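Local coordinates for protein arylesterase (Agrobacterium tumefaciens, PDB 3DCI) that probably hydrolyses ester bonds, as a putative arylesterase of the SGNH (GDSL-like) hydrolase family, and binds zinc, at residues Phe29-Trp35 / Glu68-Arg73; His49-Leu55 / Thr215-Arg220; Ala125-Arg130 / Tyr182-Glu188; Leu150-Pro156 / His191-Gly197. All blocks are in the same frame, centred on the assembly; numbering follows the deposited sequence.

Contact 1 (Phe29-Trp35 / Glu68-Arg73); sequences FGDSLTW and EGLGGR. With ACY (acetic acid), chain M.
The R73 guanidinium lies nearly parallel to the F29 ring, their planes 9° apart. F29 CZ is on one guanidinium face, offset toward the rim. L70 CB sits over the centre of the opposite face, and E68 O is at the edge, in plane. R73 NH1 lies over one ring face, 3.2 Å from F29 CE1. The bend of R73 at chi3 (-79°) lays the guanidinium flat over the ring. R73 NH1 also gives G30 O a bent hydrogen bond of 3.2 Å, tilted from the guanidinium plane. G30 O accepts from L70 N too, so two donors grip it. G30 N donates to E68 O at 3.0 Å, continuing the parallel pairing of the strands. G69 has W35 N and T34 C where a side chain would begin. D31 caps helix 32-35: its OD1 accepts from L33 N. S32 N and G72 N both donate to O of an acetic acid molecule, probably from the crystallisation liquor, each at 2.9 Å. H209 and N112 also hydrogen-bond this ligand. S32, in the GDSL sequence motif, is probably the nucleophile of a Ser-His-Asp triad, with H209 nearby. Two backbone N-H groups converging on one ligand oxygen are consistent with an oxyanion hole.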
# COMPACT_ATOMS: atom_id res chain seq x y z
N PHE A 29 -4.51 -0.78 -23.87
CA PHE A 29 -4.69 -0.73 -22.42
C PHE A 29 -6.10 -0.28 -22.06
O PHE A 29 -6.52 0.82 -22.42
CB PHE A 29 -3.63 0.25 -21.83
CG PHE A 29 -3.49 0.15 -20.33
CD1 PHE A 29 -2.81 -0.92 -19.74
CD2 PHE A 29 -4.00 1.15 -19.50
CE1 PHE A 29 -2.68 -1.03 -18.39
CE2 PHE A 29 -3.86 1.07 -18.12
CZ PHE A 29 -3.20 -0.03 -17.55
N GLY A 30 -6.84 -1.11 -21.34
CA GLY A 30 -8.23 -0.78 -21.03
C GLY A 30 -8.84 -1.60 -19.94
O GLY A 30 -8.15 -2.20 -19.14
N ASP A 31 -10.16 -1.62 -19.93
CA ASP A 31 -10.93 -2.30 -18.90
C ASP A 31 -11.68 -3.49 -19.50
O ASP A 31 -11.20 -4.08 -20.45
CB ASP A 31 -11.82 -1.30 -18.15
CG ASP A 31 -12.76 -0.55 -19.05
OD1 ASP A 31 -13.12 -1.11 -20.13
OD2 ASP A 31 -13.12 0.63 -18.70
N SER A 32 -12.83 -3.89 -18.95
CA SER A 32 -13.55 -5.03 -19.51
C SER A 32 -14.05 -4.81 -20.96
O SER A 32 -14.29 -5.78 -21.68
CB SER A 32 -14.70 -5.49 -18.59
OG SER A 32 -15.85 -4.73 -18.82
N LEU A 33 -14.18 -3.55 -21.41
CA LEU A 33 -14.55 -3.32 -22.82
C LEU A 33 -13.41 -3.76 -23.76
O LEU A 33 -13.64 -4.15 -24.90
CB LEU A 33 -14.92 -1.85 -23.08
CG LEU A 33 -15.94 -1.13 -22.15
CD1 LEU A 33 -16.23 0.28 -22.70
CD2 LEU A 33 -17.22 -1.86 -21.97
N THR A 34 -12.19 -3.72 -23.24
CA THR A 34 -10.98 -4.09 -23.96
C THR A 34 -10.69 -5.60 -23.77
O THR A 34 -10.34 -6.29 -24.73
CB THR A 34 -9.80 -3.22 -23.50
OG1 THR A 34 -10.09 -1.85 -23.80
CG2 THR A 34 -8.45 -3.68 -24.15
N TRP A 35 -10.86 -6.10 -22.55
CA TRP A 35 -10.92 -7.54 -22.30
C TRP A 35 -11.95 -8.23 -23.22
O TRP A 35 -11.67 -9.29 -23.77
CB TRP A 35 -11.24 -7.82 -20.82
CG TRP A 35 -11.17 -9.28 -20.46
CD1 TRP A 35 -10.04 -10.07 -20.41
CD2 TRP A 35 -12.27 -10.14 -20.16
NE1 TRP A 35 -10.38 -11.35 -20.03
CE2 TRP A 35 -11.73 -11.43 -19.90
CE3 TRP A 35 -13.66 -9.95 -20.05
CZ2 TRP A 35 -12.54 -12.51 -19.56
CZ3 TRP A 35 -14.44 -11.00 -19.71
CH2 TRP A 35 -13.88 -12.28 -19.45
N GLU A 68 -4.20 -5.59 -23.02
CA GLU A 68 -4.12 -5.48 -21.56
C GLU A 68 -5.42 -4.85 -21.07
O GLU A 68 -5.45 -3.70 -20.64
CB GLU A 68 -2.90 -4.67 -21.13
CG GLU A 68 -1.53 -5.22 -21.57
CD GLU A 68 -1.10 -6.52 -20.90
OE1 GLU A 68 -1.77 -7.02 -19.97
OE2 GLU A 68 -0.03 -7.06 -21.32
N GLY A 69 -6.49 -5.64 -21.19
CA GLY A 69 -7.82 -5.25 -20.76
C GLY A 69 -8.22 -5.96 -19.48
O GLY A 69 -8.39 -7.18 -19.47
N LEU A 70 -8.41 -5.18 -18.40
CA LEU A 70 -8.73 -5.74 -17.09
C LEU A 70 -10.10 -5.26 -16.59
O LEU A 70 -10.30 -4.05 -16.39
CB LEU A 70 -7.65 -5.34 -16.08
CG LEU A 70 -7.90 -5.86 -14.64
CD1 LEU A 70 -6.67 -6.57 -14.11
CD2 LEU A 70 -8.38 -4.72 -13.71
N GLY A 71 -11.00 -6.21 -16.33
CA GLY A 71 -12.33 -5.89 -15.80
C GLY A 71 -12.28 -5.08 -14.51
O GLY A 71 -11.61 -5.47 -13.54
N GLY A 72 -12.92 -3.92 -14.52
CA GLY A 72 -12.99 -3.03 -13.34
C GLY A 72 -11.91 -1.96 -13.30
O GLY A 72 -11.88 -1.13 -12.39
N ARG A 73 -11.01 -1.97 -14.28
CA ARG A 73 -9.87 -1.02 -14.25
C ARG A 73 -10.33 0.44 -14.37
O ARG A 73 -11.22 0.76 -15.16
CB ARG A 73 -8.89 -1.32 -15.37
CG ARG A 73 -7.71 -0.36 -15.41
CD ARG A 73 -6.69 -0.88 -16.37
NE ARG A 73 -5.90 -1.96 -15.78
CZ ARG A 73 -5.20 -2.84 -16.49
NH1 ARG A 73 -5.27 -2.88 -17.82
NH2 ARG A 73 -4.48 -3.74 -15.87
C ACY M . -15.64 -2.65 -16.94
O ACY M . -14.44 -2.84 -16.74
OXT ACY M . -16.51 -3.39 -16.42
CH3 ACY M . -16.11 -1.50 -17.81
O HOH W 1 -12.62 2.50 -16.84

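Contact 2 (His49-Leu55 / Thr215-Arg220); sequences HRWPDVL and TAAIGR
W51 meets helix 212-229 with its CB and leads its ring away into the core. CB lies 3.4 Å from T215 O and 3.6 Å from G219 N. CG is 4.1 Å from I218 CG2, which lies over one face of the indole, offset toward the rim. P52 CD is on the opposite face, so the ring is held between the two residues. On the five-membered ring NE1 donates to T34 OG1. CG stands between the backbone N and the carbonyl carbon (chi1 79°), a turn that sends the indole past I218. One helical turn on, V54 CG1 reaches A216 O at 3.5 Å and R220 CG at 3.8 Å, while its CG2 touches A216 CB. G219 is the close point: its CA comes 3.5 Å from W51 O, and a CB there would collide with W51 O and V54 CB. That lets the helix axes approach to 7.4 Å, crossing at -40°. No hydrogen bond joins the two segments. The pair packs helix 51-59 and helix 212-229 together on one side of the parallel sheet, where the W51 indole also rests on A28 of strand 24-30 and on I106 and M108 of strand 104-108.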
# COMPACT_ATOMS: atom_id res chain seq x y z
N HIS A 49 -13.45 -11.15 -32.23
CA HIS A 49 -14.28 -9.96 -32.03
C HIS A 49 -13.71 -8.96 -31.04
O HIS A 49 -14.30 -7.90 -30.88
CB HIS A 49 -15.70 -10.38 -31.61
CG HIS A 49 -16.46 -11.06 -32.71
ND1 HIS A 49 -17.12 -12.25 -32.53
CD2 HIS A 49 -16.64 -10.72 -34.01
CE1 HIS A 49 -17.68 -12.62 -33.67
NE2 HIS A 49 -17.39 -11.71 -34.59
N ARG A 50 -12.58 -9.26 -30.38
CA ARG A 50 -12.01 -8.34 -29.38
C ARG A 50 -11.28 -7.20 -30.08
O ARG A 50 -10.58 -7.43 -31.07
CB ARG A 50 -11.00 -9.08 -28.51
CG ARG A 50 -11.59 -10.15 -27.64
CD ARG A 50 -10.47 -10.95 -26.99
NE ARG A 50 -11.01 -12.24 -26.63
CZ ARG A 50 -10.29 -13.32 -26.38
NH1 ARG A 50 -8.95 -13.27 -26.43
NH2 ARG A 50 -10.92 -14.43 -26.08
N TRP A 51 -11.41 -5.98 -29.58
CA TRP A 51 -10.94 -4.86 -30.39
C TRP A 51 -9.41 -4.89 -30.62
O TRP A 51 -8.98 -4.59 -31.72
CB TRP A 51 -11.50 -3.51 -29.91
CG TRP A 51 -10.90 -2.85 -28.72
CD1 TRP A 51 -11.47 -2.73 -27.48
CD2 TRP A 51 -9.64 -2.17 -28.65
NE1 TRP A 51 -10.64 -2.02 -26.65
CE2 TRP A 51 -9.50 -1.67 -27.34
CE3 TRP A 51 -8.60 -1.94 -29.57
CZ2 TRP A 51 -8.39 -0.98 -26.92
CZ3 TRP A 51 -7.49 -1.24 -29.15
CH2 TRP A 51 -7.40 -0.77 -27.84
N PRO A 52 -8.60 -5.24 -29.58
CA PRO A 52 -7.16 -5.32 -29.86
C PRO A 52 -6.75 -6.35 -30.93
O PRO A 52 -5.92 -6.02 -31.77
CB PRO A 52 -6.54 -5.64 -28.48
CG PRO A 52 -7.56 -5.19 -27.49
CD PRO A 52 -8.88 -5.46 -28.15
N ASP A 53 -7.33 -7.55 -30.90
CA ASP A 53 -7.08 -8.57 -31.94
C ASP A 53 -7.58 -8.15 -33.32
O ASP A 53 -6.94 -8.44 -34.35
CB ASP A 53 -7.78 -9.89 -31.60
CG ASP A 53 -7.33 -11.04 -32.51
OD1 ASP A 53 -6.22 -11.58 -32.24
OD2 ASP A 53 -8.05 -11.41 -33.49
N VAL A 54 -8.76 -7.54 -33.36
CA VAL A 54 -9.32 -6.99 -34.61
C VAL A 54 -8.40 -5.91 -35.17
O VAL A 54 -8.02 -5.96 -36.32
CB VAL A 54 -10.74 -6.41 -34.41
CG1 VAL A 54 -11.24 -5.67 -35.66
CG2 VAL A 54 -11.73 -7.52 -34.04
N LEU A 55 -8.01 -4.95 -34.33
CA LEU A 55 -7.08 -3.89 -34.75
C LEU A 55 -5.80 -4.48 -35.36
O LEU A 55 -5.36 -4.05 -36.43
CB LEU A 55 -6.76 -2.95 -33.57
CG LEU A 55 -5.73 -1.85 -33.87
CD1 LEU A 55 -6.27 -0.90 -34.96
CD2 LEU A 55 -5.36 -1.10 -32.58
N THR A 215 -17.90 -4.28 -30.35
CA THR A 215 -16.52 -4.43 -29.96
C THR A 215 -15.61 -4.49 -31.20
O THR A 215 -14.60 -3.76 -31.29
CB THR A 215 -16.32 -5.64 -29.00
OG1 THR A 215 -17.22 -5.51 -27.89
CG2 THR A 215 -14.87 -5.64 -28.44
N ALA A 216 -15.97 -5.32 -32.16
CA ALA A 216 -15.20 -5.46 -33.39
C ALA A 216 -15.20 -4.17 -34.21
O ALA A 216 -14.19 -3.87 -34.86
CB ALA A 216 -15.73 -6.62 -34.22
N ALA A 217 -16.31 -3.42 -34.19
CA ALA A 217 -16.38 -2.14 -34.91
C ALA A 217 -15.39 -1.11 -34.34
O ALA A 217 -14.87 -0.26 -35.07
CB ALA A 217 -17.79 -1.60 -34.92
N ILE A 218 -15.09 -1.20 -33.04
CA ILE A 218 -14.08 -0.34 -32.46
C ILE A 218 -12.69 -0.69 -33.00
O ILE A 218 -11.91 0.21 -33.37
CB ILE A 218 -14.11 -0.37 -30.91
CG1 ILE A 218 -15.40 0.27 -30.40
CG2 ILE A 218 -12.88 0.34 -30.29
CD1 ILE A 218 -15.60 0.15 -28.89
N GLY A 219 -12.36 -1.97 -33.04
CA GLY A 219 -11.05 -2.38 -33.54
C GLY A 219 -10.87 -1.98 -35.01
O GLY A 219 -9.80 -1.55 -35.41
N ARG A 220 -11.92 -2.15 -35.80
CA ARG A 220 -11.88 -1.78 -37.21
C ARG A 220 -11.68 -0.27 -37.40
O ARG A 220 -10.85 0.13 -38.20
CB ARG A 220 -13.14 -2.27 -37.91
CG ARG A 220 -13.00 -3.72 -38.35
CD ARG A 220 -14.30 -4.55 -38.50
NE ARG A 220 -15.49 -3.91 -39.08
CZ ARG A 220 -15.54 -3.13 -40.17
NH1 ARG A 220 -16.71 -2.66 -40.57
NH2 ARG A 220 -14.44 -2.83 -40.88

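Contact 3 (Ala125-Arg130 / Tyr182-Glu188); sequences AVSGMR and YRKLAAE
Two neighbouring helices of the alpha/beta fold, 122-138 and 178-189, pack side by side over the parallel sheet. Their axes come within 10.3 Å and run in roughly the same direction, 27° apart. The spacing is filled by side chains.

The apolar part centres on L185. Its CD2 meets V126 CG2 at 4.0 Å and M129 CG at 3.8 Å. Its CD1 lies over one face of the R130 guanidinium, offset toward the rim. L185 CG is anti to the backbone N (chi1 -179°), which carries both methyls across to the other helix.

The aromatic part is Y182. V126 CA approaches the edge of its ring, near the ring plane. M129 is a selenomethionine whose chain crosses the tyrosine at about a right angle. Its bends at chi2 and chi3 bring CE to within 3.6 Å of Y182 CE2. The selenium is above the ring face, 5.4 Å from the centroid, a distant Met-aromatic contact. A125 CB lies against Y182 OH, and that hydroxyl is hydrogen-bonded to L109 O. Beneath, Y182 and M129 both rest on I152 of strand 149-154, so this layer joins helices to sheet.

The charged part lies toward the solvent. R130 grips the carboxylate of E188 end-on with two nitrogens, in a salt bridge that ties the helices at their outer side. The guanidinium and carboxylate planes are 49° apart, so the pair is twisted rather than coplanar. R130 NH2 meets E188 OE1 on its syn side at 2.8 Å, while R130 NH1 reaches E188 OE2 from above the carboxylate plane at 2.9 Å.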
# COMPACT_ATOMS: atom_id res chain seq x y z
N ALA A 125 -12.25 11.02 -14.31
CA ALA A 125 -11.75 10.30 -15.47
C ALA A 125 -10.74 11.14 -16.25
O ALA A 125 -9.69 10.62 -16.62
CB ALA A 125 -12.87 9.83 -16.38
N VAL A 126 -11.05 12.41 -16.52
CA VAL A 126 -10.09 13.26 -17.25
C VAL A 126 -8.77 13.50 -16.44
O VAL A 126 -7.68 13.43 -17.00
CB VAL A 126 -10.71 14.60 -17.75
CG1 VAL A 126 -11.00 15.54 -16.64
CG2 VAL A 126 -9.76 15.28 -18.78
N SER A 127 -8.88 13.75 -15.13
CA SER A 127 -7.71 13.88 -14.25
C SER A 127 -6.84 12.63 -14.29
O SER A 127 -5.62 12.73 -14.33
CB SER A 127 -8.13 14.11 -12.80
OG SER A 127 -8.75 15.36 -12.70
N GLY A 128 -7.48 11.47 -14.25
CA GLY A 128 -6.76 10.21 -14.27
C GLY A 128 -6.10 9.99 -15.62
O GLY A 128 -4.96 9.55 -15.69
N MSE A 129 -6.82 10.30 -16.70
CA MSE A 129 -6.25 10.19 -18.04
C MSE A 129 -5.04 11.10 -18.22
O MSE A 129 -4.09 10.72 -18.91
CB MSE A 129 -7.29 10.49 -19.10
CG MSE A 129 -6.83 10.15 -20.50
SE MSE A 129 -6.43 8.24 -20.81
CE MSE A 129 -8.22 7.52 -20.93
N ARG A 130 -5.09 12.31 -17.65
CA ARG A 130 -3.94 13.19 -17.69
C ARG A 130 -2.76 12.53 -16.95
O ARG A 130 -1.63 12.55 -17.44
CB ARG A 130 -4.27 14.56 -17.06
CG ARG A 130 -3.09 15.50 -17.00
CD ARG A 130 -3.39 16.75 -16.17
NE ARG A 130 -4.47 17.53 -16.78
CZ ARG A 130 -4.29 18.43 -17.74
NH1 ARG A 130 -3.08 18.71 -18.21
NH2 ARG A 130 -5.34 19.08 -18.23
N TYR A 182 -11.94 14.41 -23.04
CA TYR A 182 -10.74 13.69 -23.51
C TYR A 182 -10.17 14.32 -24.77
O TYR A 182 -8.97 14.36 -24.95
CB TYR A 182 -11.05 12.22 -23.79
CG TYR A 182 -11.14 11.29 -22.61
CD1 TYR A 182 -11.21 11.76 -21.30
CD2 TYR A 182 -11.26 9.93 -22.82
CE1 TYR A 182 -11.32 10.88 -20.23
CE2 TYR A 182 -11.38 9.04 -21.75
CZ TYR A 182 -11.41 9.53 -20.47
OH TYR A 182 -11.54 8.63 -19.45
N ARG A 183 -11.05 14.78 -25.65
CA ARG A 183 -10.63 15.50 -26.84
C ARG A 183 -9.82 16.72 -26.47
O ARG A 183 -8.76 16.96 -27.03
CB ARG A 183 -11.83 15.91 -27.67
CG ARG A 183 -11.50 16.52 -29.04
CD ARG A 183 -12.78 17.00 -29.72
NE ARG A 183 -13.34 15.94 -30.55
CZ ARG A 183 -14.45 15.24 -30.29
NH1 ARG A 183 -14.83 14.28 -31.13
NH2 ARG A 183 -15.21 15.49 -29.22
N LYS A 184 -10.34 17.50 -25.52
CA LYS A 184 -9.69 18.74 -25.11
C LYS A 184 -8.38 18.44 -24.42
O LYS A 184 -7.39 19.14 -24.65
CB LYS A 184 -10.61 19.60 -24.24
CG LYS A 184 -11.78 20.20 -24.99
CD LYS A 184 -12.50 21.28 -24.16
CE LYS A 184 -13.30 22.26 -25.06
NZ LYS A 184 -14.50 21.56 -25.60
N LEU A 185 -8.35 17.36 -23.62
CA LEU A 185 -7.11 16.93 -22.97
C LEU A 185 -6.03 16.51 -23.97
O LEU A 185 -4.86 16.89 -23.82
CB LEU A 185 -7.38 15.79 -21.98
CG LEU A 185 -6.15 15.26 -21.22
CD1 LEU A 185 -5.64 16.30 -20.26
CD2 LEU A 185 -6.43 13.88 -20.51
N ALA A 186 -6.42 15.72 -24.98
CA ALA A 186 -5.50 15.28 -26.02
C ALA A 186 -4.93 16.47 -26.78
O ALA A 186 -3.74 16.53 -27.00
CB ALA A 186 -6.22 14.30 -26.97
N ALA A 187 -5.76 17.46 -27.12
CA ALA A 187 -5.30 18.68 -27.78
C ALA A 187 -4.30 19.44 -26.89
O ALA A 187 -3.25 19.86 -27.36
CB ALA A 187 -6.48 19.58 -28.16
N GLU A 188 -4.63 19.59 -25.61
CA GLU A 188 -3.71 20.27 -24.68
C GLU A 188 -2.33 19.60 -24.62
O GLU A 188 -1.32 20.28 -24.58
CB GLU A 188 -4.28 20.29 -23.26
CG GLU A 188 -3.37 20.99 -22.27
CD GLU A 188 -3.83 20.84 -20.84
OE1 GLU A 188 -5.03 20.51 -20.62
OE2 GLU A 188 -2.99 21.08 -19.94

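Contact 4 (Leu150-Pro156 / His191-Gly197); sequences LLIVAPP and HHFFDAG. With ZN (zinc ion), chain D.
This contact pairs the last two strands of the five-stranded parallel sheet, and a zinc site sits at its beginning. H192 NE2 binds the zinc ion at 2.2 Å, and D228 of the C-terminal helix is a second ligand. CG of H192 is anti to the carbonyl carbon (chi1 -77°), and the imidazole leads away from strand 149-154 toward the metal. The H192 backbone is held in the sheet: its N donates to L150 O, and its O accepts from I152 N at 2.9 Å. The ladder goes on with F194 N to I152 O, A154 N to F194 O and A196 N to A154 O.

On the side of L151 and V153, L151 CD1 lies against H192 CB at 3.7 Å and F194 CB. V153 CG1 reaches A196 CB at 3.9 Å. F194 continues onto A221 and L222 of helix 212-229. On the side of I152 and A154, the edge of the F193 ring meets A154 CB, 3.7 Å from F193 CE1. Y182 of helix 178-189 packs on F193 there. At the start of the pair, L150 CB sits over the H191 ring in a CH-pi contact, 4.0 Å from the centroid. H191 NE2 is hydrogen-bonded to E137 OE2.

At the other end D195 OD1 accepts from G197 N at 3.0 Å, from above the carboxylate plane, forming an Asx turn. A water donates to both P155 O and D195 OD1, bridging the two segments just past the strands. Parallel strands with helices on both faces are typical of the alpha/beta/alpha fold of SGNH hydrolases.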
# COMPACT_ATOMS: atom_id res chain seq x y z
N LEU A 150 0.73 8.36 -28.06
CA LEU A 150 -0.44 8.06 -27.25
C LEU A 150 -1.71 8.39 -28.02
O LEU A 150 -1.84 9.46 -28.61
CB LEU A 150 -0.41 8.87 -25.95
CG LEU A 150 -1.58 8.73 -24.97
CD1 LEU A 150 -1.68 7.29 -24.44
CD2 LEU A 150 -1.47 9.73 -23.81
N LEU A 151 -2.66 7.46 -27.98
CA LEU A 151 -3.99 7.64 -28.47
C LEU A 151 -4.93 7.42 -27.29
O LEU A 151 -4.96 6.33 -26.72
CB LEU A 151 -4.25 6.67 -29.59
CG LEU A 151 -5.66 6.60 -30.21
CD1 LEU A 151 -6.15 7.95 -30.76
CD2 LEU A 151 -5.67 5.49 -31.30
N ILE A 152 -5.63 8.49 -26.92
CA ILE A 152 -6.61 8.53 -25.84
C ILE A 152 -7.95 8.21 -26.50
O ILE A 152 -8.32 8.88 -27.43
CB ILE A 152 -6.64 9.96 -25.20
CG1 ILE A 152 -5.32 10.23 -24.47
CG2 ILE A 152 -7.82 10.15 -24.25
CD1 ILE A 152 -5.11 11.74 -24.08
N VAL A 153 -8.63 7.16 -26.02
CA VAL A 153 -9.89 6.71 -26.56
C VAL A 153 -11.03 6.85 -25.53
O VAL A 153 -10.97 6.29 -24.42
CB VAL A 153 -9.78 5.28 -27.04
CG1 VAL A 153 -11.14 4.82 -27.63
CG2 VAL A 153 -8.66 5.14 -28.11
N ALA A 154 -12.06 7.60 -25.90
CA ALA A 154 -13.22 7.74 -25.04
C ALA A 154 -14.08 6.50 -25.27
O ALA A 154 -14.32 6.15 -26.43
CB ALA A 154 -14.01 9.02 -25.35
N PRO A 155 -14.52 5.82 -24.19
CA PRO A 155 -15.37 4.66 -24.36
C PRO A 155 -16.77 5.09 -24.78
O PRO A 155 -17.17 6.23 -24.54
CB PRO A 155 -15.38 4.04 -22.95
CG PRO A 155 -15.23 5.19 -22.04
CD PRO A 155 -14.28 6.11 -22.76
N PRO A 156 -17.52 4.19 -25.42
CA PRO A 156 -18.88 4.59 -25.79
C PRO A 156 -19.68 4.91 -24.54
O PRO A 156 -19.47 4.25 -23.53
CB PRO A 156 -19.43 3.34 -26.48
CG PRO A 156 -18.23 2.55 -26.86
CD PRO A 156 -17.22 2.81 -25.81
N HIS A 191 -1.43 14.94 -28.04
CA HIS A 191 -1.63 13.55 -28.40
C HIS A 191 -2.89 13.41 -29.23
O HIS A 191 -3.61 14.35 -29.43
CB HIS A 191 -1.70 12.70 -27.13
CG HIS A 191 -0.43 12.73 -26.34
ND1 HIS A 191 0.81 12.53 -26.91
CD2 HIS A 191 -0.21 12.96 -25.02
CE1 HIS A 191 1.74 12.63 -25.98
NE2 HIS A 191 1.15 12.88 -24.82
N HIS A 192 -3.15 12.20 -29.71
CA HIS A 192 -4.32 11.90 -30.53
C HIS A 192 -5.51 11.40 -29.72
O HIS A 192 -5.35 10.85 -28.62
CB HIS A 192 -3.99 10.82 -31.56
CG HIS A 192 -3.19 11.33 -32.71
ND1 HIS A 192 -1.86 11.65 -32.60
CD2 HIS A 192 -3.55 11.60 -33.99
CE1 HIS A 192 -1.42 12.08 -33.76
NE2 HIS A 192 -2.42 12.05 -34.62
N PHE A 193 -6.69 11.56 -30.30
CA PHE A 193 -7.94 11.21 -29.63
C PHE A 193 -8.83 10.48 -30.58
O PHE A 193 -8.91 10.82 -31.76
CB PHE A 193 -8.66 12.47 -29.14
CG PHE A 193 -10.08 12.23 -28.76
CD1 PHE A 193 -10.39 11.58 -27.56
CD2 PHE A 193 -11.11 12.60 -29.60
CE1 PHE A 193 -11.73 11.33 -27.22
CE2 PHE A 193 -12.44 12.35 -29.25
CZ PHE A 193 -12.74 11.72 -28.08
N PHE A 194 -9.55 9.48 -30.08
CA PHE A 194 -10.65 8.89 -30.84
C PHE A 194 -11.85 8.66 -29.93
O PHE A 194 -11.68 8.23 -28.79
CB PHE A 194 -10.21 7.58 -31.48
CG PHE A 194 -11.22 7.00 -32.43
CD1 PHE A 194 -11.31 7.46 -33.72
CD2 PHE A 194 -12.06 5.97 -32.03
CE1 PHE A 194 -12.24 6.93 -34.60
CE2 PHE A 194 -12.99 5.44 -32.91
CZ PHE A 194 -13.08 5.92 -34.17
N ASP A 195 -13.04 8.98 -30.43
CA ASP A 195 -14.28 8.70 -29.72
C ASP A 195 -14.88 7.36 -30.15
O ASP A 195 -15.50 7.27 -31.20
CB ASP A 195 -15.30 9.82 -29.93
CG ASP A 195 -16.59 9.59 -29.15
OD1 ASP A 195 -16.63 8.74 -28.23
OD2 ASP A 195 -17.58 10.26 -29.47
N ALA A 196 -14.72 6.33 -29.32
CA ALA A 196 -15.28 4.99 -29.62
C ALA A 196 -16.80 5.03 -29.71
O ALA A 196 -17.38 4.19 -30.38
CB ALA A 196 -14.83 3.96 -28.58
N GLY A 197 -17.43 6.00 -29.04
CA GLY A 197 -18.88 6.21 -29.16
C GLY A 197 -19.35 6.62 -30.55
O GLY A 197 -20.53 6.54 -30.84
ZN ZN D . -2.91 12.57 -36.69
O HOH W 2 -17.92 8.47 -25.88

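Contacts 1 and 4 lie at the two ends of one parallel sheet, ordered 63-69, 24-30, 104-108, 149-154, 192-195. Their centres are 15 Å apart, and they touch where L33 packs on P155 and P156. Contact 2 joins helices 51-59 and 212-229 on one side of the sheet. Contact 3 joins helices 122-138 and 178-189 on the other, 23 Å away between centres. Contact 1 closes before contacts 3 and 4, both nested within the loop closed by contact 2. Contacts 3 and 4 alternate and touch, as do contacts 1 and 2, centres 13 Å apart. The four contacts together tie both helical layers to the sheet, with the probable active site at contact 1 and zinc at contact 4.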